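Local coordinates for 2-hydroxyethylphosphonate dioxygenase (Streptomyces viridochromogenes, PDB 4YAR), which converts 2-hydroxyethylphosphonate and dioxygen into hydroxymethylphosphonate and formate with a non-heme iron(II) centre, a step in the biosynthesis of the antibiotic bialaphos, at residues P132-N137 and S173-S178; E368-D373 and R393-G398; S233-F238 and R288-A293. The protein carries 1 engineered substitution. All blocks are in the same frame, centred on the assembly; numbering follows the deposited sequence. Where two conformers were deposited one is given.

Contact 1 of 3, residues P132-N137 and S173-S178. Engineered in segment 173-178: His176 (natural residue Glu).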
# COMPACT_ATOMS: atom_id res chain seq x y z
N PRO A 132 1.99 -4.93 -6.38
CA PRO A 132 2.97 -4.13 -7.11
C PRO A 132 4.18 -3.91 -6.17
O PRO A 132 4.04 -4.09 -4.96
CB PRO A 132 2.20 -2.83 -7.34
CG PRO A 132 1.27 -2.72 -6.20
CD PRO A 132 1.01 -4.10 -5.67
N ALA A 133 5.35 -3.61 -6.71
CA ALA A 133 6.52 -3.35 -5.85
C ALA A 133 7.41 -2.25 -6.41
O ALA A 133 7.52 -2.09 -7.62
CB ALA A 133 7.32 -4.61 -5.66
N ILE A 134 8.09 -1.52 -5.52
CA ILE A 134 9.22 -0.68 -5.92
C ILE A 134 10.45 -1.59 -5.69
O ILE A 134 10.55 -2.25 -4.65
CB ILE A 134 9.34 0.67 -5.11
CG1 ILE A 134 8.25 1.71 -5.50
CG2 ILE A 134 10.70 1.33 -5.28
CD1 ILE A 134 8.12 2.90 -4.54
N THR A 135 11.36 -1.61 -6.65
CA THR A 135 12.60 -2.33 -6.59
C THR A 135 13.72 -1.37 -6.87
O THR A 135 13.68 -0.53 -7.80
CB THR A 135 12.69 -3.49 -7.61
OG1 THR A 135 11.54 -4.36 -7.45
CG2 THR A 135 13.98 -4.27 -7.40
N VAL A 136 14.67 -1.41 -5.97
CA VAL A 136 15.85 -0.53 -6.04
C VAL A 136 17.12 -1.35 -5.88
O VAL A 136 17.22 -2.22 -5.02
CB VAL A 136 15.76 0.63 -5.03
CG1 VAL A 136 15.65 0.16 -3.61
CG2 VAL A 136 16.88 1.65 -5.24
N ASN A 137 18.10 -1.01 -6.71
CA ASN A 137 19.42 -1.63 -6.62
C ASN A 137 20.25 -0.95 -5.54
O ASN A 137 20.56 0.24 -5.58
CB ASN A 137 20.15 -1.62 -7.96
CG ASN A 137 21.45 -2.47 -7.95
OD1 ASN A 137 21.87 -3.09 -6.93
ND2 ASN A 137 22.07 -2.55 -9.13
N SER A 173 15.89 2.53 -9.91
CA SER A 173 14.70 1.94 -9.33
C SER A 173 13.61 1.86 -10.35
O SER A 173 13.63 2.60 -11.32
CB SER A 173 14.21 2.72 -8.09
OG SER A 173 13.99 4.08 -8.42
N TYR A 174 12.67 0.97 -10.14
CA TYR A 174 11.49 0.90 -10.96
C TYR A 174 10.31 0.27 -10.21
O TYR A 174 10.48 -0.46 -9.19
CB TYR A 174 11.76 0.14 -12.27
CG TYR A 174 11.78 -1.38 -12.11
CD1 TYR A 174 12.79 -2.05 -11.43
CD2 TYR A 174 10.75 -2.14 -12.68
CE1 TYR A 174 12.77 -3.42 -11.29
CE2 TYR A 174 10.73 -3.51 -12.56
CZ TYR A 174 11.74 -4.16 -11.89
OH TYR A 174 11.63 -5.54 -11.77
N VAL A 175 9.13 0.44 -10.81
CA VAL A 175 7.93 -0.16 -10.29
C VAL A 175 7.57 -1.30 -11.18
O VAL A 175 7.35 -1.13 -12.39
CB VAL A 175 6.75 0.77 -10.25
CG1 VAL A 175 5.54 -0.03 -9.76
CG2 VAL A 175 7.07 1.92 -9.33
N HIS A 176 7.40 -2.43 -10.50
CA HIS A 176 7.08 -3.69 -11.08
C HIS A 176 5.56 -3.73 -11.15
O HIS A 176 4.83 -3.40 -10.17
CB HIS A 176 7.72 -4.82 -10.25
CG HIS A 176 7.54 -6.18 -10.83
ND1 HIS A 176 7.87 -6.49 -12.13
CD2 HIS A 176 7.04 -7.32 -10.28
CE1 HIS A 176 7.58 -7.76 -12.36
NE2 HIS A 176 7.11 -8.29 -11.24
N PRO A 177 5.05 -4.07 -12.33
CA PRO A 177 3.62 -4.14 -12.35
C PRO A 177 3.09 -5.42 -11.67
O PRO A 177 3.81 -6.40 -11.57
CB PRO A 177 3.29 -4.14 -13.84
CG PRO A 177 4.50 -4.66 -14.54
CD PRO A 177 5.67 -4.38 -13.65
N SER A 178 1.86 -5.36 -11.21
CA SER A 178 1.15 -6.52 -10.67
C SER A 178 1.21 -7.72 -11.64
O SER A 178 1.09 -7.55 -12.82
CB SER A 178 -0.29 -6.11 -10.42
OG SER A 178 -1.15 -7.21 -10.54

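Contact 2 of 3, residues E368-D373 and R393-G398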
# COMPACT_ATOMS: atom_id res chain seq x y z
N GLU A 368 13.94 8.74 16.49
CA GLU A 368 13.11 9.14 17.64
C GLU A 368 11.64 9.15 17.32
O GLU A 368 11.30 9.55 16.21
CB GLU A 368 13.48 10.54 18.06
CG GLU A 368 14.92 10.64 18.43
CD GLU A 368 15.23 12.00 18.93
OE1 GLU A 368 14.43 12.97 18.60
OE2 GLU A 368 16.30 12.08 19.60
N TRP A 369 10.82 8.81 18.31
CA TRP A 369 9.35 8.87 18.15
C TRP A 369 8.65 9.24 19.47
O TRP A 369 9.24 9.14 20.57
CB TRP A 369 8.80 7.59 17.53
CG TRP A 369 8.84 6.36 18.34
CD1 TRP A 369 7.77 5.77 19.01
CD2 TRP A 369 9.92 5.45 18.47
NE1 TRP A 369 8.15 4.63 19.60
CE2 TRP A 369 9.47 4.39 19.28
CE3 TRP A 369 11.23 5.42 17.96
CZ2 TRP A 369 10.28 3.33 19.63
CZ3 TRP A 369 12.04 4.41 18.35
CH2 TRP A 369 11.55 3.34 19.17
N ASP A 370 7.36 9.56 19.34
CA ASP A 370 6.53 9.90 20.48
C ASP A 370 5.44 8.82 20.53
O ASP A 370 4.66 8.60 19.58
CB ASP A 370 6.08 11.35 20.36
CG ASP A 370 7.25 12.30 20.45
OD1 ASP A 370 7.89 12.36 21.53
OD2 ASP A 370 7.57 12.97 19.44
N GLY A 371 5.51 8.01 21.57
CA GLY A 371 4.59 6.88 21.68
C GLY A 371 3.80 6.90 22.96
O GLY A 371 3.93 7.83 23.74
N PRO A 372 3.06 5.82 23.21
CA PRO A 372 2.26 5.67 24.43
C PRO A 372 3.02 5.77 25.72
O PRO A 372 2.43 6.08 26.75
CB PRO A 372 1.70 4.26 24.32
CG PRO A 372 1.74 3.93 22.85
CD PRO A 372 2.88 4.69 22.28
N ASP A 373 4.31 5.51 25.69
CA ASP A 373 5.12 5.66 26.89
C ASP A 373 5.97 6.92 26.89
O ASP A 373 6.96 6.98 27.63
CB ASP A 373 6.00 4.41 27.04
CG ASP A 373 5.17 3.09 27.01
OD1 ASP A 373 4.25 2.94 27.83
OD2 ASP A 373 5.39 2.23 26.12
N ARG A 393 4.55 10.51 14.82
CA ARG A 393 5.49 11.62 14.65
C ARG A 393 6.87 11.09 15.07
O ARG A 393 7.03 10.42 16.06
CB ARG A 393 5.03 12.86 15.45
CG ARG A 393 5.94 14.08 15.47
CD ARG A 393 5.66 14.88 16.75
NE ARG A 393 4.54 15.79 16.58
CZ ARG A 393 3.78 16.29 17.58
NH1 ARG A 393 4.00 15.96 18.87
NH2 ARG A 393 2.77 17.12 17.30
N HIS A 394 7.82 11.35 14.23
CA HIS A 394 9.19 10.80 14.38
C HIS A 394 10.19 11.67 13.65
O HIS A 394 9.86 12.63 12.91
CB HIS A 394 9.25 9.31 13.88
CG HIS A 394 8.98 9.14 12.41
ND1 HIS A 394 7.72 9.28 11.85
CD2 HIS A 394 9.82 8.87 11.39
CE1 HIS A 394 7.79 9.06 10.56
NE2 HIS A 394 9.06 8.82 10.25
N ARG A 395 11.46 11.40 13.91
CA ARG A 395 12.53 12.14 13.29
C ARG A 395 13.80 11.28 13.36
O ARG A 395 13.89 10.35 14.13
CB ARG A 395 12.74 13.48 14.01
CG ARG A 395 13.12 13.26 15.44
CD ARG A 395 12.96 14.55 16.22
NE ARG A 395 11.56 14.80 16.51
CZ ARG A 395 10.84 14.19 17.43
NH1 ARG A 395 11.39 13.32 18.23
NH2 ARG A 395 9.54 14.49 17.58
N TRP A 396 14.72 11.58 12.47
CA TRP A 396 16.07 10.93 12.44
C TRP A 396 17.14 11.98 12.82
O TRP A 396 17.07 13.13 12.34
CB TRP A 396 16.38 10.38 11.08
CG TRP A 396 15.58 9.23 10.64
CD1 TRP A 396 14.44 9.29 9.91
CD2 TRP A 396 15.85 7.83 10.85
NE1 TRP A 396 13.96 8.01 9.67
CE2 TRP A 396 14.81 7.10 10.24
CE3 TRP A 396 16.85 7.11 11.51
CZ2 TRP A 396 14.76 5.71 10.27
CZ3 TRP A 396 16.79 5.75 11.56
CH2 TRP A 396 15.77 5.05 10.91
N HIS A 397 18.12 11.56 13.63
CA HIS A 397 19.35 12.35 13.95
C HIS A 397 20.58 11.50 13.56
O HIS A 397 20.49 10.27 13.48
CB HIS A 397 19.55 12.72 15.47
CG HIS A 397 18.38 13.40 16.14
ND1 HIS A 397 17.66 14.44 15.56
CD2 HIS A 397 17.83 13.21 17.36
CE1 HIS A 397 16.69 14.82 16.38
NE2 HIS A 397 16.77 14.09 17.47
N GLY A 398 21.74 12.16 13.40
CA GLY A 398 22.97 11.47 12.97
C GLY A 398 23.43 11.89 11.60
O GLY A 398 22.98 12.90 11.07

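Contact 3 of 3, residues S233-F238 and R288-A293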
# COMPACT_ATOMS: atom_id res chain seq x y z
N SER A 233 -18.78 3.95 -20.19
CA SER A 233 -19.12 2.55 -19.81
C SER A 233 -19.40 2.55 -18.35
O SER A 233 -20.36 1.90 -17.92
CB SER A 233 -18.02 1.53 -20.14
OG SER A 233 -16.85 1.77 -19.41
N VAL A 234 -18.55 3.24 -17.56
CA VAL A 234 -18.83 3.38 -16.15
C VAL A 234 -20.17 4.12 -15.88
O VAL A 234 -20.99 3.66 -15.05
CB VAL A 234 -17.63 4.00 -15.38
CG1 VAL A 234 -17.96 4.09 -13.89
CG2 VAL A 234 -16.37 3.15 -15.55
N LEU A 235 -20.41 5.25 -16.54
CA LEU A 235 -21.63 5.99 -16.28
C LEU A 235 -22.85 5.09 -16.56
O LEU A 235 -23.83 5.10 -15.84
CB LEU A 235 -21.70 7.25 -17.17
CG LEU A 235 -23.01 8.00 -17.06
CD1 LEU A 235 -23.33 8.53 -15.68
CD2 LEU A 235 -23.14 9.17 -18.05
N ASP A 236 -22.79 4.28 -17.59
CA ASP A 236 -23.97 3.47 -17.94
C ASP A 236 -24.25 2.41 -16.87
O ASP A 236 -25.39 2.06 -16.63
CB ASP A 236 -23.76 2.75 -19.27
CG ASP A 236 -23.98 3.64 -20.45
OD1 ASP A 236 -24.64 4.64 -20.36
OD2 ASP A 236 -23.45 3.29 -21.51
N LEU A 237 -23.21 1.97 -16.20
CA LEU A 237 -23.42 1.02 -15.08
C LEU A 237 -24.03 1.82 -13.89
O LEU A 237 -24.92 1.33 -13.18
CB LEU A 237 -22.14 0.38 -14.70
CG LEU A 237 -21.61 -0.60 -15.76
CD1 LEU A 237 -20.17 -1.02 -15.44
CD2 LEU A 237 -22.57 -1.80 -15.86
N PHE A 238 -23.55 3.05 -13.67
CA PHE A 238 -24.16 3.90 -12.63
C PHE A 238 -25.65 4.19 -12.91
O PHE A 238 -26.49 4.23 -12.00
CB PHE A 238 -23.48 5.20 -12.47
CG PHE A 238 -22.07 5.13 -11.94
CD1 PHE A 238 -21.49 3.96 -11.47
CD2 PHE A 238 -21.39 6.30 -11.80
CE1 PHE A 238 -20.20 3.96 -10.99
CE2 PHE A 238 -20.10 6.32 -11.32
CZ PHE A 238 -19.54 5.15 -10.84
N ARG A 288 -16.18 12.30 -9.76
CA ARG A 288 -14.72 12.19 -9.87
C ARG A 288 -14.19 10.85 -10.44
O ARG A 288 -13.17 10.81 -11.15
CB ARG A 288 -14.06 12.60 -8.54
CG ARG A 288 -14.34 13.99 -8.14
CD ARG A 288 -13.86 14.37 -6.75
NE ARG A 288 -14.51 13.59 -5.76
CZ ARG A 288 -14.25 13.59 -4.48
NH1 ARG A 288 -14.94 12.79 -3.71
NH2 ARG A 288 -13.31 14.38 -3.95
N VAL A 289 -14.88 9.74 -10.12
CA VAL A 289 -14.51 8.47 -10.60
C VAL A 289 -14.77 8.25 -12.08
O VAL A 289 -14.32 7.24 -12.62
CB VAL A 289 -15.02 7.31 -9.69
CG1 VAL A 289 -14.75 7.62 -8.23
CG2 VAL A 289 -16.50 7.07 -9.87
N LEU A 290 -15.44 9.22 -12.75
CA LEU A 290 -15.62 9.18 -14.20
C LEU A 290 -14.54 9.96 -14.98
O LEU A 290 -14.44 9.84 -16.21
CB LEU A 290 -16.99 9.75 -14.62
CG LEU A 290 -18.19 9.11 -13.99
CD1 LEU A 290 -19.48 9.82 -14.36
CD2 LEU A 290 -18.30 7.66 -14.46
N LEU A 291 -13.67 10.67 -14.28
CA LEU A 291 -12.62 11.44 -14.95
C LEU A 291 -11.47 10.46 -15.34
O LEU A 291 -11.27 9.39 -14.68
CB LEU A 291 -12.16 12.57 -14.03
CG LEU A 291 -13.22 13.58 -13.55
CD1 LEU A 291 -12.60 14.66 -12.68
CD2 LEU A 291 -13.99 14.25 -14.66
N PRO A 292 -10.73 10.81 -16.37
CA PRO A 292 -9.62 10.01 -16.88
C PRO A 292 -8.42 9.91 -15.94
O PRO A 292 -8.05 10.88 -15.31
CB PRO A 292 -9.23 10.74 -18.19
CG PRO A 292 -9.82 12.06 -18.12
CD PRO A 292 -11.01 11.97 -17.22
N ALA A 293 -7.93 8.69 -15.84
CA ALA A 293 -6.57 8.42 -15.45
C ALA A 293 -5.74 8.12 -16.74
O ALA A 293 -6.28 7.90 -17.86
CB ALA A 293 -6.58 7.21 -14.51

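Contact 1 of 3, residues P132-N137 and S173-S178
Thr135 and Tyr174 stand next to each other on neighbouring antiparallel strands, their side chains pointing the same way. The tyrosine CG sits between its backbone N and carbonyl carbon (chi1 78°), which brings the ring back toward the other strand until CE1 lies 3.7 Å from Thr135 CB, an oblique approach. The ring's hydroxyl reaches beyond the pair, to Trp147 and Tyr184. Behind the ring the backbones are joined in both directions: Thr135 N donates to Tyr174 O (2.9 Å), and Tyr174 N donates to Thr135 O (3.0 Å). This is an edge of a double-stranded beta-helix, or cupin, barrel: strand 173-176 ends one sheet, and strand 133-140 lies between it and strand 192-198. On the face of Thr135 and Tyr174, Ala133 pairs with the engineered His176 (Glu in the natural sequence), whose N donates an almost straight bond (172°) to Ala133 O. The His176 side chain lies beside His182, and near the cadmium ion held here by His129 and His182, the iron ligands. The other face carries Ile134 CG1 against Val175 CG2 at 4.0 Å, followed by Val136 CB over Ser173 CB, while the Ser173 hydroxyl bonds the backbone of Ala326.

Contact 2 of 3, residues E368-D373 and R393-G398
Arg395 reaches across an antiparallel strand pair to Glu368 and Asp370, forming with them a salt-bridge network on one face. Both carboxylates meet its guanidinium group at the edge, near its plane, yet neither lies flat against it: the Glu368 carboxylate is turned 73° from the guanidinium plane and that of Asp370 by 54°. NH1 of Arg395 bonds Glu368 OE1 at 3.1 Å, on the anti side and somewhat out of the carboxylate plane, whereas NH2 meets Asp370 OD2 at 3.1 Å, nearly in line with the C-O bond. A bend at chi3 (77°) brings the arginine head round to serve both acids, and NE makes a third salt bridge, to Asp349, so all three nitrogens have acidic partners, which should restrain its rotation.

His397 also comes close to Glu368, its ring almost perpendicular to the carboxylate, with NE2 2.8 Å from Glu368 OE1. Beneath these charges, Glu368 and Arg395 form a hydrogen-bonded antiparallel pair, Glu368 N to Arg395 O at 2.9 Å and Arg395 N to Glu368 O at 3.0 Å. The next pair, Trp369 with His394, is non-hydrogen-bonded, and its side chains leave from the other face, where the CB atoms approach to 4.1 Å before the rings diverge.

Strand 365-371 is the middle of a three-stranded sheet, between strands 374-380 and 394-397. Trp369 packs on Ala376 and Val378 of the former and on Val73 and His75 of strand 73-76, while His394 bonds Tyr358 of strand 355-362.

Contact 3 of 3, residues S233-F238 and R288-A293
Leu290 has more surface buried by this contact than any other residue, and it acts mainly through one methyl. With CG anti to the carbonyl carbon (chi1 -56°), the branched end swings toward helix 231-241, and CD2, the methyl that is not in line with the extended chain, touches it. There it lies 3.6 Å from Val234 CG1 and 3.8 Å from the backbone N of Leu235, so that it rests against the helix backbone as well as its side chains. Phe238, one turn further on, meets the same methyl through CE2 at 3.9 Å, the leucine and phenylalanine side chains sliding past each other in opposite directions. The second methyl, CD1, faces Leu235 CD1 more loosely, at 4.3 Å.

Phe238 has the second largest share. Its CG is anti to the carbonyl carbon (chi1 -66°), which turns the ring toward the short 3-10 turn, and its far edge receives Val289, third in order: CG2 approaches CZ in the plane of the ring at 3.7 Å. Val234 covers part of one face of the ring, its CG1 3.5 Å above the plane and offset toward the rim.

The contact is wholly apolar, and other residues of the domain carry the apolar packing on. Phe285 touches Leu235 and Leu290 and meets the ring of Phe238 at about 50°, while Leu235 also packs on Leu260 and Leu264 of helix 257-265 and Leu279 of helix 270-283. Helix 231-241 thus meets the 3-10 turn that follows helix 270-283, within the second Cro/C1-type helix-turn-helix domain, to which both segments belong; its DNA-binding motif at residues 245-265 is inferred from similarity.

Overall arrangement
The three contacts divide between two kinds of fold and lie in series along the chain: contact 1 closes first, contact 3 follows, and contact 2 comes last. Contact 1 is next to the metal site, its His176 side chain about 5 Å from a bound cadmium ion. Contacts 2 and 3 lie away from the iron and substrate site, although the Trp369 side chain of contact 2 is about 5 Å from another cadmium ion. The centre of contact 1 is about 29 Å from those of the other two, nearest atoms about 15 Å apart; contacts 2 and 3 are centred about 43 Å apart, on opposite sides of the chain's centre, nearest atoms about 26 Å. None touch.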